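Local coordinates for structure-specific endonuclease subunit SLX1 (Candida glabrata, PDB 4XLG), which probably acts as the catalytic subunit of the SLX1-SLX4 endonuclease, cutting branched DNA near junctions with single strands during repair and recombination, at residues F10-S24 / D55-F69. The protein carries 1 engineered substitution. Residues are numbered along the deposited sequence; the frame is centred on the assembly and turned at random. Where two conformers were deposited one is given.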
loop_
_atom_site.group_PDB
_atom_site.type_symbol
_atom_site.label_atom_id
_atom_site.label_comp_id
_atom_site.label_asym_id
_atom_site.label_seq_id
_atom_site.Cartn_x
_atom_site.Cartn_y
_atom_site.Cartn_z
ATOM N N PHE B 10 -3.501 -7.700 -4.342
ATOM C CA PHE B 10 -2.522 -7.942 -3.301
ATOM C C PHE B 10 -1.152 -7.592 -3.811
ATOM O O PHE B 10 -0.776 -8.014 -4.899
ATOM C CB PHE B 10 -2.539 -9.442 -2.867
ATOM C CG PHE B 10 -1.637 -9.712 -1.653
ATOM C CD1 PHE B 10 -0.262 -9.945 -1.795
ATOM C CD2 PHE B 10 -2.190 -9.635 -0.393
ATOM C CE1 PHE B 10 0.585 -10.131 -0.632
ATOM C CE2 PHE B 10 -1.378 -9.857 0.789
ATOM C CZ PHE B 10 -0.001 -10.102 0.652
ATOM N N TYR B 11 -0.384 -6.809 -3.049
ATOM C CA TYR B 11 1.014 -6.638 -3.448
ATOM C C TYR B 11 1.725 -6.421 -2.119
ATOM O O TYR B 11 1.335 -5.520 -1.345
ATOM C CB TYR B 11 1.217 -5.432 -4.427
ATOM C CG TYR B 11 2.285 -5.763 -5.467
ATOM C CD1 TYR B 11 3.673 -5.867 -5.078
ATOM C CD2 TYR B 11 1.932 -6.071 -6.764
ATOM C CE1 TYR B 11 4.647 -6.242 -6.037
ATOM C CE2 TYR B 11 2.884 -6.422 -7.712
ATOM C CZ TYR B 11 4.225 -6.525 -7.317
ATOM O OH TYR B 11 5.141 -6.893 -8.282
ATOM N N GLY B 12 2.763 -7.214 -1.848
ATOM C CA GLY B 12 3.346 -7.131 -0.520
ATOM C C GLY B 12 4.864 -7.182 -0.622
ATOM O O GLY B 12 5.431 -7.734 -1.571
ATOM N N CYS B 13 5.501 -6.575 0.373
ATOM C CA CYS B 13 6.962 -6.652 0.553
ATOM C C CYS B 13 7.227 -7.558 1.744
ATOM O O CYS B 13 6.791 -7.248 2.846
ATOM C CB CYS B 13 7.578 -5.289 0.871
ATOM S SG CYS B 13 7.605 -4.128 -0.484
ATOM N N TYR B 14 7.978 -8.635 1.517
ATOM C CA TYR B 14 8.135 -9.694 2.519
ATOM C C TYR B 14 9.540 -9.782 3.023
ATOM O O TYR B 14 10.515 -9.403 2.358
ATOM C CB TYR B 14 7.716 -11.074 1.954
ATOM C CG TYR B 14 8.454 -11.449 0.637
ATOM C CD1 TYR B 14 9.689 -12.128 0.661
ATOM C CD2 TYR B 14 7.902 -11.086 -0.630
ATOM C CE1 TYR B 14 10.350 -12.469 -0.526
ATOM C CE2 TYR B 14 8.539 -11.456 -1.836
ATOM C CZ TYR B 14 9.789 -12.150 -1.740
ATOM O OH TYR B 14 10.429 -12.471 -2.892
ATOM N N LEU B 15 9.623 -10.294 4.260
ATOM C CA LEU B 15 10.928 -10.602 4.862
ATOM C C LEU B 15 11.007 -12.118 5.100
ATOM O O LEU B 15 10.094 -12.698 5.725
ATOM C CB LEU B 15 11.073 -9.848 6.194
ATOM C CG LEU B 15 12.338 -10.192 7.012
ATOM C CD1 LEU B 15 13.624 -9.779 6.249
ATOM C CD2 LEU B 15 12.259 -9.544 8.421
ATOM N N LEU B 16 12.052 -12.738 4.558
ATOM C CA LEU B 16 12.293 -14.177 4.771
ATOM C C LEU B 16 13.434 -14.299 5.753
ATOM O O LEU B 16 14.341 -13.487 5.753
ATOM C CB LEU B 16 12.713 -14.899 3.479
ATOM C CG LEU B 16 11.832 -14.682 2.240
ATOM C CD1 LEU B 16 12.472 -15.555 1.062
ATOM C CD2 LEU B 16 10.349 -15.078 2.585
ATOM N N GLN B 17 13.363 -15.336 6.573
ATOM C CA GLN B 17 14.462 -15.708 7.440
ATOM C C GLN B 17 14.732 -17.181 7.205
ATOM O O GLN B 17 13.832 -17.991 7.316
ATOM C CB GLN B 17 14.084 -15.459 8.901
ATOM C CG GLN B 17 15.272 -15.834 9.885
ATOM C CD GLN B 17 14.903 -15.543 11.355
ATOM O OE1 GLN B 17 13.734 -15.271 11.682
ATOM N NE2 GLN B 17 15.890 -15.616 12.218
ATOM N N SER B 18 15.972 -17.533 6.879
ATOM C CA SER B 18 16.271 -18.957 6.651
ATOM C C SER B 18 15.941 -19.784 7.900
ATOM O O SER B 18 16.264 -19.392 9.061
ATOM C CB SER B 18 17.761 -19.110 6.261
ATOM O OG SER B 18 18.107 -20.506 6.241
ATOM N N ILE B 19 15.323 -20.953 7.706
ATOM C CA ILE B 19 15.020 -21.751 8.909
ATOM C C ILE B 19 16.266 -22.324 9.555
ATOM O O ILE B 19 16.434 -22.253 10.772
ATOM C CB ILE B 19 13.978 -22.866 8.533
ATOM C CG1 ILE B 19 12.681 -22.123 8.163
ATOM C CG2 ILE B 19 13.728 -23.856 9.704
ATOM C CD1 ILE B 19 11.701 -23.046 7.301
ATOM N N SER B 20 17.165 -22.848 8.757
ATOM C CA SER B 20 18.402 -23.428 9.306
ATOM C C SER B 20 19.456 -22.339 9.570
ATOM O O SER B 20 20.196 -22.436 10.555
ATOM C CB SER B 20 18.948 -24.497 8.322
ATOM O OG SER B 20 20.116 -25.136 8.822
ATOM N N LYS B 21 19.594 -21.367 8.664
ATOM C CA LYS B 21 20.712 -20.378 8.782
ATOM C C LYS B 21 20.063 -19.106 9.309
ATOM O O LYS B 21 19.658 -18.239 8.563
ATOM C CB LYS B 21 21.390 -20.143 7.407
ATOM C CG LYS B 21 22.141 -21.418 7.037
ATOM C CD LYS B 21 22.988 -21.362 5.740
ATOM C CE LYS B 21 24.274 -20.741 5.956
ATOM N NZ LYS B 21 25.225 -21.087 4.829
ATOM N N ARG B 22 19.960 -19.013 10.630
ATOM C CA ARG B 22 18.984 -18.070 11.146
ATOM C C ARG B 22 19.436 -16.605 11.072
ATOM O O ARG B 22 18.618 -15.731 11.340
ATOM C CB ARG B 22 18.655 -18.433 12.562
ATOM C CG ARG B 22 18.052 -19.857 12.490
ATOM C CD ARG B 22 17.293 -20.095 13.672
ATOM N NE ARG B 22 16.179 -19.173 13.871
ATOM C CZ ARG B 22 15.137 -19.000 13.054
ATOM N NH1 ARG B 22 15.092 -19.574 11.877
ATOM N NH2 ARG B 22 14.136 -18.204 13.427
ATOM N N GLN B 23 20.702 -16.361 10.712
ATOM C CA GLN B 23 21.151 -14.972 10.426
ATOM C C GLN B 23 20.992 -14.607 8.953
ATOM O O GLN B 23 21.359 -13.502 8.573
ATOM C CB GLN B 23 22.624 -14.750 10.859
ATOM C CG GLN B 23 22.751 -15.043 12.333
ATOM C CD GLN B 23 24.195 -15.006 12.856
ATOM O OE1 GLN B 23 24.842 -13.987 12.791
ATOM N NE2 GLN B 23 24.678 -16.125 13.381
ATOM N N SER B 24 20.444 -15.502 8.122
ATOM C CA SER B 24 20.206 -15.164 6.688
ATOM C C SER B 24 18.791 -14.675 6.467
ATOM O O SER B 24 17.825 -15.330 6.857
ATOM C CB SER B 24 20.453 -16.349 5.713
ATOM O OG SER B 24 21.856 -16.759 5.754
ATOM N N ASP B 55 22.759 -25.439 0.296
ATOM C CA ASP B 55 23.712 -25.307 1.404
ATOM C C ASP B 55 22.975 -25.173 2.740
ATOM O O ASP B 55 23.596 -24.863 3.752
ATOM C CB ASP B 55 24.636 -24.119 1.180
ATOM C CG ASP B 55 23.938 -22.771 1.348
ATOM O OD1 ASP B 55 22.704 -22.660 1.425
ATOM O OD2 ASP B 55 24.671 -21.766 1.407
ATOM N N GLY B 56 21.681 -25.454 2.720
ATOM C CA GLY B 56 20.808 -25.335 3.878
ATOM C C GLY B 56 20.169 -23.957 4.074
ATOM O O GLY B 56 19.422 -23.763 5.024
ATOM N N THR B 57 20.432 -22.991 3.197
ATOM C CA THR B 57 19.716 -21.715 3.299
ATOM C C THR B 57 18.202 -21.931 3.092
ATOM O O THR B 57 17.368 -21.481 3.890
ATOM C CB THR B 57 20.211 -20.714 2.271
ATOM O OG1 THR B 57 21.598 -20.462 2.536
ATOM C CG2 THR B 57 19.491 -19.412 2.427
ATOM N N ARG B 58 17.855 -22.637 2.028
ATOM C CA ARG B 58 16.470 -23.152 1.908
ATOM C C ARG B 58 16.213 -24.347 2.846
ATOM O O ARG B 58 17.088 -25.194 3.074
ATOM C CB ARG B 58 16.243 -23.600 0.457
ATOM C CG ARG B 58 16.398 -22.471 -0.543
ATOM C CD ARG B 58 16.451 -23.210 -1.899
ATOM N NE ARG B 58 16.511 -22.292 -3.002
ATOM C CZ ARG B 58 17.635 -21.782 -3.501
ATOM N NH1 ARG B 58 18.812 -22.059 -2.924
ATOM N NH2 ARG B 58 17.570 -20.999 -4.574
ATOM N N PRO B 59 14.987 -24.460 3.369
ATOM C CA PRO B 59 13.878 -23.538 3.103
ATOM C C PRO B 59 13.894 -22.264 3.946
ATOM O O PRO B 59 14.414 -22.259 5.097
ATOM C CB PRO B 59 12.614 -24.371 3.511
ATOM C CG PRO B 59 13.152 -25.363 4.557
ATOM C CD PRO B 59 14.598 -25.672 4.145
ATOM N N TRP B 60 13.250 -21.257 3.405
ATOM C CA TRP B 60 13.044 -19.984 4.070
ATOM C C TRP B 60 11.719 -19.999 4.799
ATOM O O TRP B 60 10.734 -20.538 4.285
ATOM C CB TRP B 60 12.980 -18.860 3.017
ATOM C CG TRP B 60 14.209 -18.634 2.231
ATOM C CD1 TRP B 60 14.492 -19.144 0.972
ATOM C CD2 TRP B 60 15.277 -17.759 2.563
ATOM N NE1 TRP B 60 15.697 -18.635 0.529
ATOM C CE2 TRP B 60 16.184 -17.767 1.476
ATOM C CE3 TRP B 60 15.551 -16.955 3.679
ATOM C CZ2 TRP B 60 17.356 -16.994 1.464
ATOM C CZ3 TRP B 60 16.721 -16.174 3.676
ATOM C CH2 TRP B 60 17.611 -16.199 2.583
ATOM N N GLU B 61 11.643 -19.286 5.920
ATOM C CA GLU B 61 10.350 -18.970 6.563
ATOM C C GLU B 61 9.954 -17.533 6.192
ATOM O O GLU B 61 10.787 -16.636 6.307
ATOM C CB GLU B 61 10.493 -19.064 8.127
ATOM C CG GLU B 61 9.187 -18.692 8.871
ATOM C CD GLU B 61 9.407 -18.538 10.380
ATOM O OE1 GLU B 61 10.574 -18.525 10.840
ATOM O OE2 GLU B 61 8.385 -18.428 11.111
ATOM N N MET B 62 8.728 -17.312 5.691
ATOM C CA MET B 62 8.308 -15.916 5.498
ATOM C C MET B 62 7.845 -15.410 6.859
ATOM O O MET B 62 6.819 -15.834 7.349
ATOM C CB MET B 62 7.191 -15.821 4.437
ATOM C CG MET B 62 6.799 -14.321 4.182
ATOM S SD MET B 62 5.567 -14.202 2.849
ATOM C CE MET B 62 6.569 -14.685 1.443
ATOM N N VAL B 63 8.591 -14.484 7.474
ATOM C CA VAL B 63 8.215 -14.130 8.831
ATOM C C VAL B 63 7.287 -12.924 8.927
ATOM O O VAL B 63 6.573 -12.747 9.941
ATOM C CB VAL B 63 9.490 -13.870 9.720
ATOM C CG1 VAL B 63 10.299 -15.213 9.856
ATOM C CG2 VAL B 63 10.412 -12.734 9.187
ATOM N N ALA B 64 7.309 -12.078 7.895
ATOM C CA ALA B 64 6.468 -10.862 7.904
ATOM C C ALA B 64 6.208 -10.424 6.483
ATOM O O ALA B 64 7.008 -10.694 5.582
ATOM C CB ALA B 64 7.139 -9.700 8.688
ATOM N N ILE B 65 5.098 -9.718 6.286
ATOM C CA ILE B 65 4.884 -9.119 4.973
ATOM C C ILE B 65 4.114 -7.797 5.219
ATOM O O ILE B 65 3.243 -7.735 6.098
ATOM C CB ILE B 65 4.133 -10.077 3.997
ATOM C CG1 ILE B 65 4.096 -9.474 2.561
ATOM C CG2 ILE B 65 2.683 -10.439 4.513
ATOM C CD1 ILE B 65 3.673 -10.629 1.541
ATOM N N VAL B 66 4.489 -6.769 4.475
ATOM C CA VAL B 66 3.810 -5.473 4.502
ATOM C C VAL B 66 3.006 -5.446 3.226
ATOM O O VAL B 66 3.584 -5.636 2.145
ATOM C CB VAL B 66 4.813 -4.319 4.516
ATOM C CG1 VAL B 66 4.112 -2.896 4.420
ATOM C CG2 VAL B 66 5.727 -4.410 5.803
ATOM N N TYR B 67 1.693 -5.237 3.322
ATOM C CA TYR B 67 0.920 -5.242 2.076
ATOM C C TYR B 67 -0.101 -4.092 2.119
ATOM O O TYR B 67 -0.107 -3.290 3.068
ATOM C CB TYR B 67 0.248 -6.622 1.850
ATOM C CG TYR B 67 -0.815 -7.010 2.872
ATOM C CD1 TYR B 67 -0.464 -7.535 4.124
ATOM C CD2 TYR B 67 -2.184 -6.877 2.556
ATOM C CE1 TYR B 67 -1.436 -7.903 5.048
ATOM C CE2 TYR B 67 -3.167 -7.253 3.492
ATOM C CZ TYR B 67 -2.772 -7.780 4.729
ATOM O OH TYR B 67 -3.746 -8.130 5.637
ATOM N N GLY B 68 -0.875 -3.967 1.060
ATOM C CA GLY B 68 -1.803 -2.822 0.930
ATOM C C GLY B 68 -1.257 -1.747 -0.003
ATOM O O GLY B 68 -1.815 -0.638 -0.054
ATOM N N PHE B 69 -0.169 -2.037 -0.737
ATOM C CA PHE B 69 0.431 -1.026 -1.618
ATOM C C PHE B 69 -0.488 -0.632 -2.765
ATOM O O PHE B 69 -1.172 -1.482 -3.316
ATOM C CB PHE B 69 1.749 -1.538 -2.193
ATOM C CG PHE B 69 2.841 -1.611 -1.140
ATOM C CD1 PHE B 69 3.508 -0.448 -0.775
ATOM C CD2 PHE B 69 3.131 -2.800 -0.485
ATOM C CE1 PHE B 69 4.489 -0.453 0.223
ATOM C CE2 PHE B 69 4.120 -2.825 0.507
ATOM C CZ PHE B 69 4.815 -1.648 0.858
HETATM O O HOH W 1 -2.052 -5.497 -1.016
HETATM O O HOH W 2 11.725 -16.933 12.746
HETATM O O HOH W 3 13.215 -18.976 10.284
HETATM O O HOH W 4 16.735 -23.675 6.060
HETATM O O HOH W 5 25.954 -23.984 4.523
HETATM O O HOH W 6 22.540 -18.080 3.470
#
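Cys13 and Val66 form a doubly hydrogen-bonded antiparallel pair, as do Gln17 and Glu61, joining strands 12-18 and 60-67. Between them lies a classic beta bulge, Val63 and Ala64 both facing Leu15: Leu15 N bonds to Ala64 O, while Leu15 O accepts the N-H of Val63 (2.9 Å). Just past the strand, Ile19 N reaches Pro59 O, while Ser18 OG, at the strand's end and anti to its own backbone N (chi1 171°), donates to a lone pair of Thr57 O at 2.7 Å. The same hydroxyl accepts from Lys21 N, an ST motif.

Among apolar contacts, Leu16 CD1 sits over one face of the Trp60 indole, 3.9 Å from the centroid of its five-membered ring; Thr57 CG2 packs on the opposite face. Met62, bent at its last torsion (chi3 -69°), brings CE to Tyr14 CB at 3.8 Å, its sulfur oblique to the ring. The Phe10 and Tyr67 rings lie 22° from parallel but slid apart, and Ile65 CD1 meets the Phe10 edge at 3.8 Å.

Charged side chains meet at the Ser18 end. Lys21 NZ makes a long salt bridge to Asp55 OD2 (3.5 Å), whereas waters link Arg22 to Glu61, whose OE2 bonds to Asn134. At the other end a water joins Tyr11 N and Gly68 N.

Strands 25-30 and 129-132 flank this interior pairing of the GIY-YIG domain's sheet. Backbone bonds set its register, shifted by one at the bulge; hydroxyl, salt bridge and waters tie the loops past Ser18.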